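Local coordinates for protein xyloglucanase (Paenibacillus pabuli, PDB 2JEP) that hydrolyses the backbone of xyloglucan, a plant cell-wall polysaccharide, as a family 5 glycoside hydrolase with a TIM-barrel fold, at residues Y157-V160 with W161-I164; Q204-V207 with D208-Q212. All blocks are in the same frame, centred on the assembly; numbering follows the deposited sequence.

Contact 1: Y157-V160 with W161-I164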
ATOM      1  N   TYR A 157     -17.848  -6.288   5.843  1.00  8.26           N
ATOM      2  CA  TYR A 157     -16.963  -5.772   4.807  1.00  8.12           C
ATOM      3  C   TYR A 157     -17.729  -5.148   3.635  1.00  8.24           C
ATOM      4  O   TYR A 157     -17.401  -4.049   3.168  1.00  8.16           O
ATOM      5  CB  TYR A 157     -16.058  -6.917   4.349  1.00  8.07           C
ATOM      6  CG  TYR A 157     -14.992  -6.564   3.345  1.00  6.86           C
ATOM      7  CD1 TYR A 157     -13.891  -5.799   3.714  1.00  6.94           C
ATOM      8  CD2 TYR A 157     -15.050  -7.042   2.046  1.00  6.86           C
ATOM      9  CE1 TYR A 157     -12.871  -5.542   2.821  1.00  6.87           C
ATOM     10  CE2 TYR A 157     -14.041  -6.775   1.141  1.00  6.53           C
ATOM     11  CZ  TYR A 157     -12.944  -6.026   1.522  1.00  6.69           C
ATOM     12  OH  TYR A 157     -11.947  -5.770   0.595  1.00  7.58           O
ATOM     13  N   LYS A 158     -18.761  -5.848   3.158  1.00  8.19           N
ATOM     14  CA  LYS A 158     -19.628  -5.303   2.140  1.00  8.97           C
ATOM     15  C   LYS A 158     -20.208  -3.952   2.562  1.00  9.04           C
ATOM     16  O   LYS A 158     -20.172  -2.981   1.808  1.00  8.85           O
ATOM     17  CB  LYS A 158     -20.747  -6.303   1.806  1.00  9.54           C
ATOM     18  CG  LYS A 158     -21.795  -5.777   0.793  1.00 11.12           C
ATOM     19  CD  LYS A 158     -22.933  -6.783   0.678  1.00 15.26           C
ATOM     20  CE  LYS A 158     -24.131  -6.304  -0.081  1.00 21.32           C
ATOM     21  NZ  LYS A 158     -25.170  -7.373   0.020  1.00 25.82           N
ATOM     22  N   LYS A 159     -20.803  -3.899   3.754  1.00  8.99           N
ATOM     23  CA  LYS A 159     -21.457  -2.668   4.191  1.00  9.81           C
ATOM     24  C   LYS A 159     -20.458  -1.521   4.367  1.00  9.55           C
ATOM     25  O   LYS A 159     -20.781  -0.367   4.052  1.00  9.88           O
ATOM     26  CB  LYS A 159     -22.235  -2.922   5.493  1.00 11.20           C
ATOM     27  CG  LYS A 159     -23.462  -3.807   5.331  1.00 13.31           C
ATOM     28  CD  LYS A 159     -24.555  -3.115   4.499  1.00 18.04           C
ATOM     29  CE  LYS A 159     -25.925  -3.777   4.620  1.00 20.75           C
ATOM     30  NZ  LYS A 159     -26.925  -2.923   3.879  1.00 25.94           N
ATOM     31  N   VAL A 160     -19.254  -1.836   4.867  1.00  8.71           N
ATOM     32  CA  VAL A 160     -18.215  -0.831   5.031  1.00  8.89           C
ATOM     33  C   VAL A 160     -17.797  -0.301   3.661  1.00  8.52           C
ATOM     34  O   VAL A 160     -17.773   0.913   3.457  1.00  8.72           O
ATOM     35  CB  VAL A 160     -17.053  -1.407   5.852  1.00  8.92           C
ATOM     36  CG1 VAL A 160     -15.808  -0.513   5.779  1.00 10.38           C
ATOM     37  CG2 VAL A 160     -17.520  -1.601   7.287  1.00 10.33           C
ATOM     38  N   TRP A 161     -17.499  -1.183   2.690  1.00  8.26           N
ATOM     39  CA  TRP A 161     -17.118  -0.663   1.374  1.00  7.91           C
ATOM     40  C   TRP A 161     -18.252   0.055   0.668  1.00  8.23           C
ATOM     41  O   TRP A 161     -18.006   0.994  -0.080  1.00  8.90           O
ATOM     42  CB  TRP A 161     -16.491  -1.736   0.471  1.00  8.32           C
ATOM     43  CG  TRP A 161     -15.009  -1.737   0.599  1.00  8.36           C
ATOM     44  CD1 TRP A 161     -14.201  -2.734   1.092  1.00  8.78           C
ATOM     45  CD2 TRP A 161     -14.134  -0.664   0.231  1.00  7.99           C
ATOM     46  NE1 TRP A 161     -12.903  -2.334   1.043  1.00  9.06           N
ATOM     47  CE2 TRP A 161     -12.825  -1.069   0.526  1.00  7.64           C
ATOM     48  CE3 TRP A 161     -14.330   0.590  -0.353  1.00  8.47           C
ATOM     49  CZ2 TRP A 161     -11.726  -0.247   0.289  1.00  8.80           C
ATOM     50  CZ3 TRP A 161     -13.237   1.391  -0.575  1.00  9.27           C
ATOM     51  CH2 TRP A 161     -11.959   0.973  -0.240  1.00  8.57           C
ATOM     52  N   GLN A 162     -19.495  -0.361   0.920  1.00  8.52           N
ATOM     53  CA  GLN A 162     -20.621   0.373   0.320  1.00 10.46           C
ATOM     54  C   GLN A 162     -20.549   1.834   0.740  1.00  9.50           C
ATOM     55  O   GLN A 162     -20.738   2.751  -0.076  1.00  9.63           O
ATOM     56  CB  GLN A 162     -21.958  -0.195   0.789  1.00 11.28           C
ATOM     57  CG  GLN A 162     -22.465  -1.428   0.123  1.00 16.00           C
ATOM     58  CD  GLN A 162     -23.840  -1.829   0.648  1.00 15.53           C
ATOM     59  OE1 GLN A 162     -24.342  -1.239   1.593  1.00 19.27           O
ATOM     60  NE2 GLN A 162     -24.442  -2.841   0.036  1.00 20.97           N
ATOM     61  N   GLN A 163     -20.335   2.048   2.028  1.00  8.87           N
ATOM     62  CA  GLN A 163     -20.296   3.409   2.578  1.00  8.77           C
ATOM     63  C   GLN A 163     -19.093   4.210   2.123  1.00  8.99           C
ATOM     64  O   GLN A 163     -19.215   5.384   1.795  1.00 10.42           O
ATOM     65  CB  GLN A 163     -20.334   3.340   4.100  1.00  9.40           C
ATOM     66  CG  GLN A 163     -21.630   2.810   4.655  1.00  9.63           C
ATOM     67  CD  GLN A 163     -21.514   2.557   6.118  1.00 10.43           C
ATOM     68  OE1 GLN A 163     -21.563   3.495   6.924  1.00 11.45           O
ATOM     69  NE2 GLN A 163     -21.318   1.300   6.488  1.00 10.70           N
ATOM     70  N   ILE A 164     -17.911   3.603   2.136  1.00  9.04           N
ATOM     71  CA  ILE A 164     -16.712   4.354   1.695  1.00  8.96           C
ATOM     72  C   ILE A 164     -16.879   4.702   0.216  1.00  9.09           C
ATOM     73  O   ILE A 164     -16.651   5.839  -0.212  1.00  9.58           O
ATOM     74  CB  ILE A 164     -15.429   3.494   1.874  1.00  8.40           C
ATOM     75  CG1 ILE A 164     -15.184   3.121   3.333  1.00  9.26           C
ATOM     76  CG2 ILE A 164     -14.222   4.213   1.264  1.00  9.87           C
ATOM     77  CD1 ILE A 164     -14.201   1.956   3.520  1.00 10.04           C
TER
HETATM   78  O   HOH W   1     -26.754  -4.254   1.388  1.00 31.47           O
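Tyr-157 and Trp-161, one helical turn apart on helix 150-167 of the (beta/alpha)8 barrel, lie side by side and point the same way, yet their rings stand almost perpendicular. The indole turns the edge of its five-membered ring to the phenol face, giving an offset edge-to-face pair with planes at 84° and centroids 4.9 Å apart. Trp-161 CD1 does the touching: it sits over the phenol toward the rim, 3.5 Å from Tyr-157 CZ. A chi1 near 180° (-176°) swings the phenol beside the carbonyl carbon of Tyr-157, where its face meets that indole carbon. Both polar ends, Tyr-157 OH and Trp-161 NE1, converge on Ser-179 O, a shared acceptor that would restrain the rotation of both rings.

On the same buried side Val-160 CG1 lies alongside Ile-164 CD1 at 3.7 Å. The polar side of the helix is partly exposed; there Lys-158 and Gln-162 also touch helix 193-211. Each half of the Gln-162 amide has its own lysine neighbour, OE1 beside Lys-159 CD and NE2 3.5 Å from Lys-158 CE. A water accepts from Lys-159 NZ at 2.8 Å and from Gln-162 NE2 at 3.0 Å, bridging the two ends.

In Gln-163, CG stands beside the backbone N (chi1 -66°) and the extended chain carries NE2 over Lys-159 O. It meets that oxygen at 3.0 Å from above the carbonyl plane, while Gln-163 N reaches it from the opposite face at 3.2 Å. The same amide also joins the loop at Tyr-102 O and Ile-104 N.

The chemistry thus divides by side: perpendicular rings and branched aliphatics pack inward, with the two aromatic donors satisfied by a single carbonyl, whereas amides, lysines and water make up the partly exposed side, and Lys-159 O is gripped twice.

Contact 2: Q204-V207 with D208-Q212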
ATOM      1  N   GLN A 204     -13.437 -10.223  -4.234  1.00  6.71           N
ATOM      2  CA  GLN A 204     -14.607 -10.273  -5.145  1.00  7.12           C
ATOM      3  C   GLN A 204     -15.765  -9.431  -4.628  1.00  7.23           C
ATOM      4  O   GLN A 204     -16.415  -8.705  -5.376  1.00  7.75           O
ATOM      5  CB  GLN A 204     -15.037 -11.721  -5.366  1.00  7.34           C
ATOM      6  CG  GLN A 204     -16.086 -11.843  -6.469  1.00  8.16           C
ATOM      7  CD  GLN A 204     -15.507 -11.426  -7.810  1.00  7.88           C
ATOM      8  OE1 GLN A 204     -14.627 -12.110  -8.354  1.00  9.53           O
ATOM      9  NE2 GLN A 204     -15.944 -10.276  -8.327  1.00  9.35           N
ATOM     10  N   ILE A 205     -16.052  -9.563  -3.334  1.00  6.96           N
ATOM     11  CA  ILE A 205     -17.095  -8.745  -2.689  1.00  7.58           C
ATOM     12  C   ILE A 205     -16.797  -7.259  -2.831  1.00  7.57           C
ATOM     13  O   ILE A 205     -17.690  -6.446  -3.156  1.00  7.95           O
ATOM     14  CB  ILE A 205     -17.239  -9.136  -1.180  1.00  7.97           C
ATOM     15  CG1 ILE A 205     -17.832 -10.544  -1.058  1.00 10.13           C
ATOM     16  CG2 ILE A 205     -18.126  -8.136  -0.427  1.00  9.20           C
ATOM     17  CD1 ILE A 205     -17.567 -11.205   0.306  1.00 10.98           C
ATOM     18  N   PHE A 206     -15.546  -6.893  -2.569  1.00  7.16           N
ATOM     19  CA  PHE A 206     -15.125  -5.502  -2.735  1.00  7.65           C
ATOM     20  C   PHE A 206     -15.413  -5.011  -4.148  1.00  7.48           C
ATOM     21  O   PHE A 206     -16.039  -3.957  -4.340  1.00  7.83           O
ATOM     22  CB  PHE A 206     -13.633  -5.385  -2.367  1.00  7.37           C
ATOM     23  CG  PHE A 206     -12.936  -4.205  -2.946  1.00  6.75           C
ATOM     24  CD1 PHE A 206     -13.096  -2.940  -2.408  1.00  7.20           C
ATOM     25  CD2 PHE A 206     -12.049  -4.355  -4.003  1.00  6.93           C
ATOM     26  CE1 PHE A 206     -12.367  -1.859  -2.929  1.00  7.35           C
ATOM     27  CE2 PHE A 206     -11.341  -3.295  -4.508  1.00  7.76           C
ATOM     28  CZ  PHE A 206     -11.505  -2.037  -3.980  1.00  7.73           C
ATOM     29  N   VAL A 207     -14.920  -5.731  -5.148  1.00  7.41           N
ATOM     30  CA  VAL A 207     -15.071  -5.271  -6.525  1.00  7.32           C
ATOM     31  C   VAL A 207     -16.553  -5.079  -6.866  1.00  8.00           C
ATOM     32  O   VAL A 207     -16.963  -4.015  -7.322  1.00  8.83           O
ATOM     33  CB  VAL A 207     -14.376  -6.231  -7.525  1.00  7.78           C
ATOM     34  CG1 VAL A 207     -14.783  -5.907  -8.971  1.00  8.09           C
ATOM     35  CG2 VAL A 207     -12.813  -6.210  -7.360  1.00  8.22           C
ATOM     36  N   ASP A 208     -17.348  -6.109  -6.625  1.00  8.16           N
ATOM     37  CA  ASP A 208     -18.745  -6.049  -7.041  1.00  8.74           C
ATOM     38  C   ASP A 208     -19.536  -5.021  -6.243  1.00  8.84           C
ATOM     39  O   ASP A 208     -20.420  -4.352  -6.781  1.00  9.95           O
ATOM     40  CB  ASP A 208     -19.407  -7.402  -6.878  1.00  8.98           C
ATOM     41  CG  ASP A 208     -18.828  -8.480  -7.809  1.00  9.93           C
ATOM     42  OD1 ASP A 208     -18.266  -8.160  -8.860  1.00  9.88           O
ATOM     43  OD2 ASP A 208     -18.981  -9.669  -7.489  1.00  9.92           O
ATOM     44  N   THR A 209     -19.228  -4.885  -4.955  1.00  8.40           N
ATOM     45  CA  THR A 209     -19.917  -3.900  -4.141  1.00  8.97           C
ATOM     46  C   THR A 209     -19.605  -2.491  -4.613  1.00  8.49           C
ATOM     47  O   THR A 209     -20.501  -1.658  -4.760  1.00  9.24           O
ATOM     48  CB  THR A 209     -19.518  -4.074  -2.643  1.00  8.71           C
ATOM     49  OG1 THR A 209     -19.939  -5.364  -2.180  1.00  9.83           O
ATOM     50  CG2 THR A 209     -20.126  -3.011  -1.767  1.00 10.00           C
ATOM     51  N   VAL A 210     -18.326  -2.206  -4.832  1.00  8.56           N
ATOM     52  CA  VAL A 210     -17.948  -0.868  -5.287  1.00  9.25           C
ATOM     53  C   VAL A 210     -18.612  -0.541  -6.616  1.00  9.40           C
ATOM     54  O   VAL A 210     -19.117   0.579  -6.804  1.00  9.53           O
ATOM     55  CB  VAL A 210     -16.408  -0.736  -5.382  1.00  9.72           C
ATOM     56  CG1 VAL A 210     -16.017   0.518  -6.174  1.00 11.29           C
ATOM     57  CG2 VAL A 210     -15.814  -0.746  -3.976  1.00 12.09           C
ATOM     58  N   ARG A 211     -18.604  -1.485  -7.554  1.00  9.83           N
ATOM     59  CA  ARG A 211     -19.144  -1.182  -8.874  1.00  9.92           C
ATOM     60  C   ARG A 211     -20.624  -0.817  -8.806  1.00 11.12           C
ATOM     61  O   ARG A 211     -21.090  -0.040  -9.621  1.00 12.55           O
ATOM     62  CB  ARG A 211     -18.987  -2.371  -9.821  1.00  9.81           C
ATOM     63  CG  ARG A 211     -17.574  -2.766 -10.186  1.00 10.68           C
ATOM     64  CD  ARG A 211     -16.696  -1.634 -10.585  1.00 10.75           C
ATOM     65  NE  ARG A 211     -15.407  -2.085 -11.052  1.00  9.26           N
ATOM     66  CZ  ARG A 211     -14.368  -1.284 -11.203  1.00  8.88           C
ATOM     67  NH1 ARG A 211     -14.453  -0.007 -10.845  1.00  8.87           N
ATOM     68  NH2 ARG A 211     -13.239  -1.784 -11.674  1.00  9.24           N
ATOM     69  N   GLN A 212     -21.352  -1.405  -7.869  1.00 11.89           N
ATOM     70  CA  GLN A 212     -22.805  -1.199  -7.808  0.50 12.69           C
ATOM     71  C   GLN A 212     -23.212   0.048  -7.024  1.00 13.49           C
ATOM     72  O   GLN A 212     -24.408   0.333  -6.890  1.00 16.09           O
ATOM     73  CB  GLN A 212     -23.476  -2.441  -7.263  0.50 12.85           C
ATOM     74  CG  GLN A 212     -23.320  -3.623  -8.191  0.50 13.13           C
ATOM     75  CD  GLN A 212     -23.903  -4.863  -7.598  0.50 14.02           C
ATOM     76  OE1 GLN A 212     -23.191  -5.669  -6.999  0.50 14.15           O
ATOM     77  NE2 GLN A 212     -25.216  -5.010  -7.717  0.50 13.51           N
TER
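Regular i to i+4 backbone bonds run through residues 204-211, as in Asp-208 N to Gln-204 O at 3.0 Å, in the last turns of helix 193-211, one of the outer helices of the TIM barrel. Gln-204 and Asp-208 meet at a slant on one side, amide and carboxylate planes 29° apart. The glutamine chain bends at chi2 (65°) and brings NE2 to 3.2 Å from both Asp-208 OD1 and Asp-208 OD2, two weak bonds that share one nitrogen; its OE1 takes the backbone N of Thr-244.

Toward the barrel, Phe-206 and Val-210 lie side by side, with Val-210 CG2 3.8 Å from Phe-206 CE1; strands 175-178 and 222-225 receive both residues. Val-207 O takes the backbone N of Arg-211, whose chain, bent at chi2, passes Val-207 and carries NH2 to a salt bridge with Asp-245.

Facing helix 150-167, Ile-205 and Thr-209 point the same way. Thr-209 OG1 stands beside its own backbone N (chi1 -63°) and donates to Ile-205 O at 2.7 Å. That oxygen also accepts from Thr-209 N, and the two donors arrive from opposite faces of the carbonyl plane.

From the N terminus, the chain reaches contact 1 first, on helix 150-167 after strand 125-128, then passes through strand 175-178 to contact 2 on helix 193-211, before strand 222-225. Neither contact closes a loop: each lies within one continuous stretch of chain, so the two are in series and neither nest nor cross. They sit on neighbouring outer helices and touch directly; the centres of the two contacts are about 9 Å apart. Gln-162 CG packs 3.4 Å from Thr-209 CG2, and Trp-161 CE2 lies 3.5 Å from Phe-206 CD1, in an edge-to-face pair of rings. Phe-177 of strand 175-178 meets Trp-161, Phe-206 and Val-210, tying both helices to the barrel wall between them.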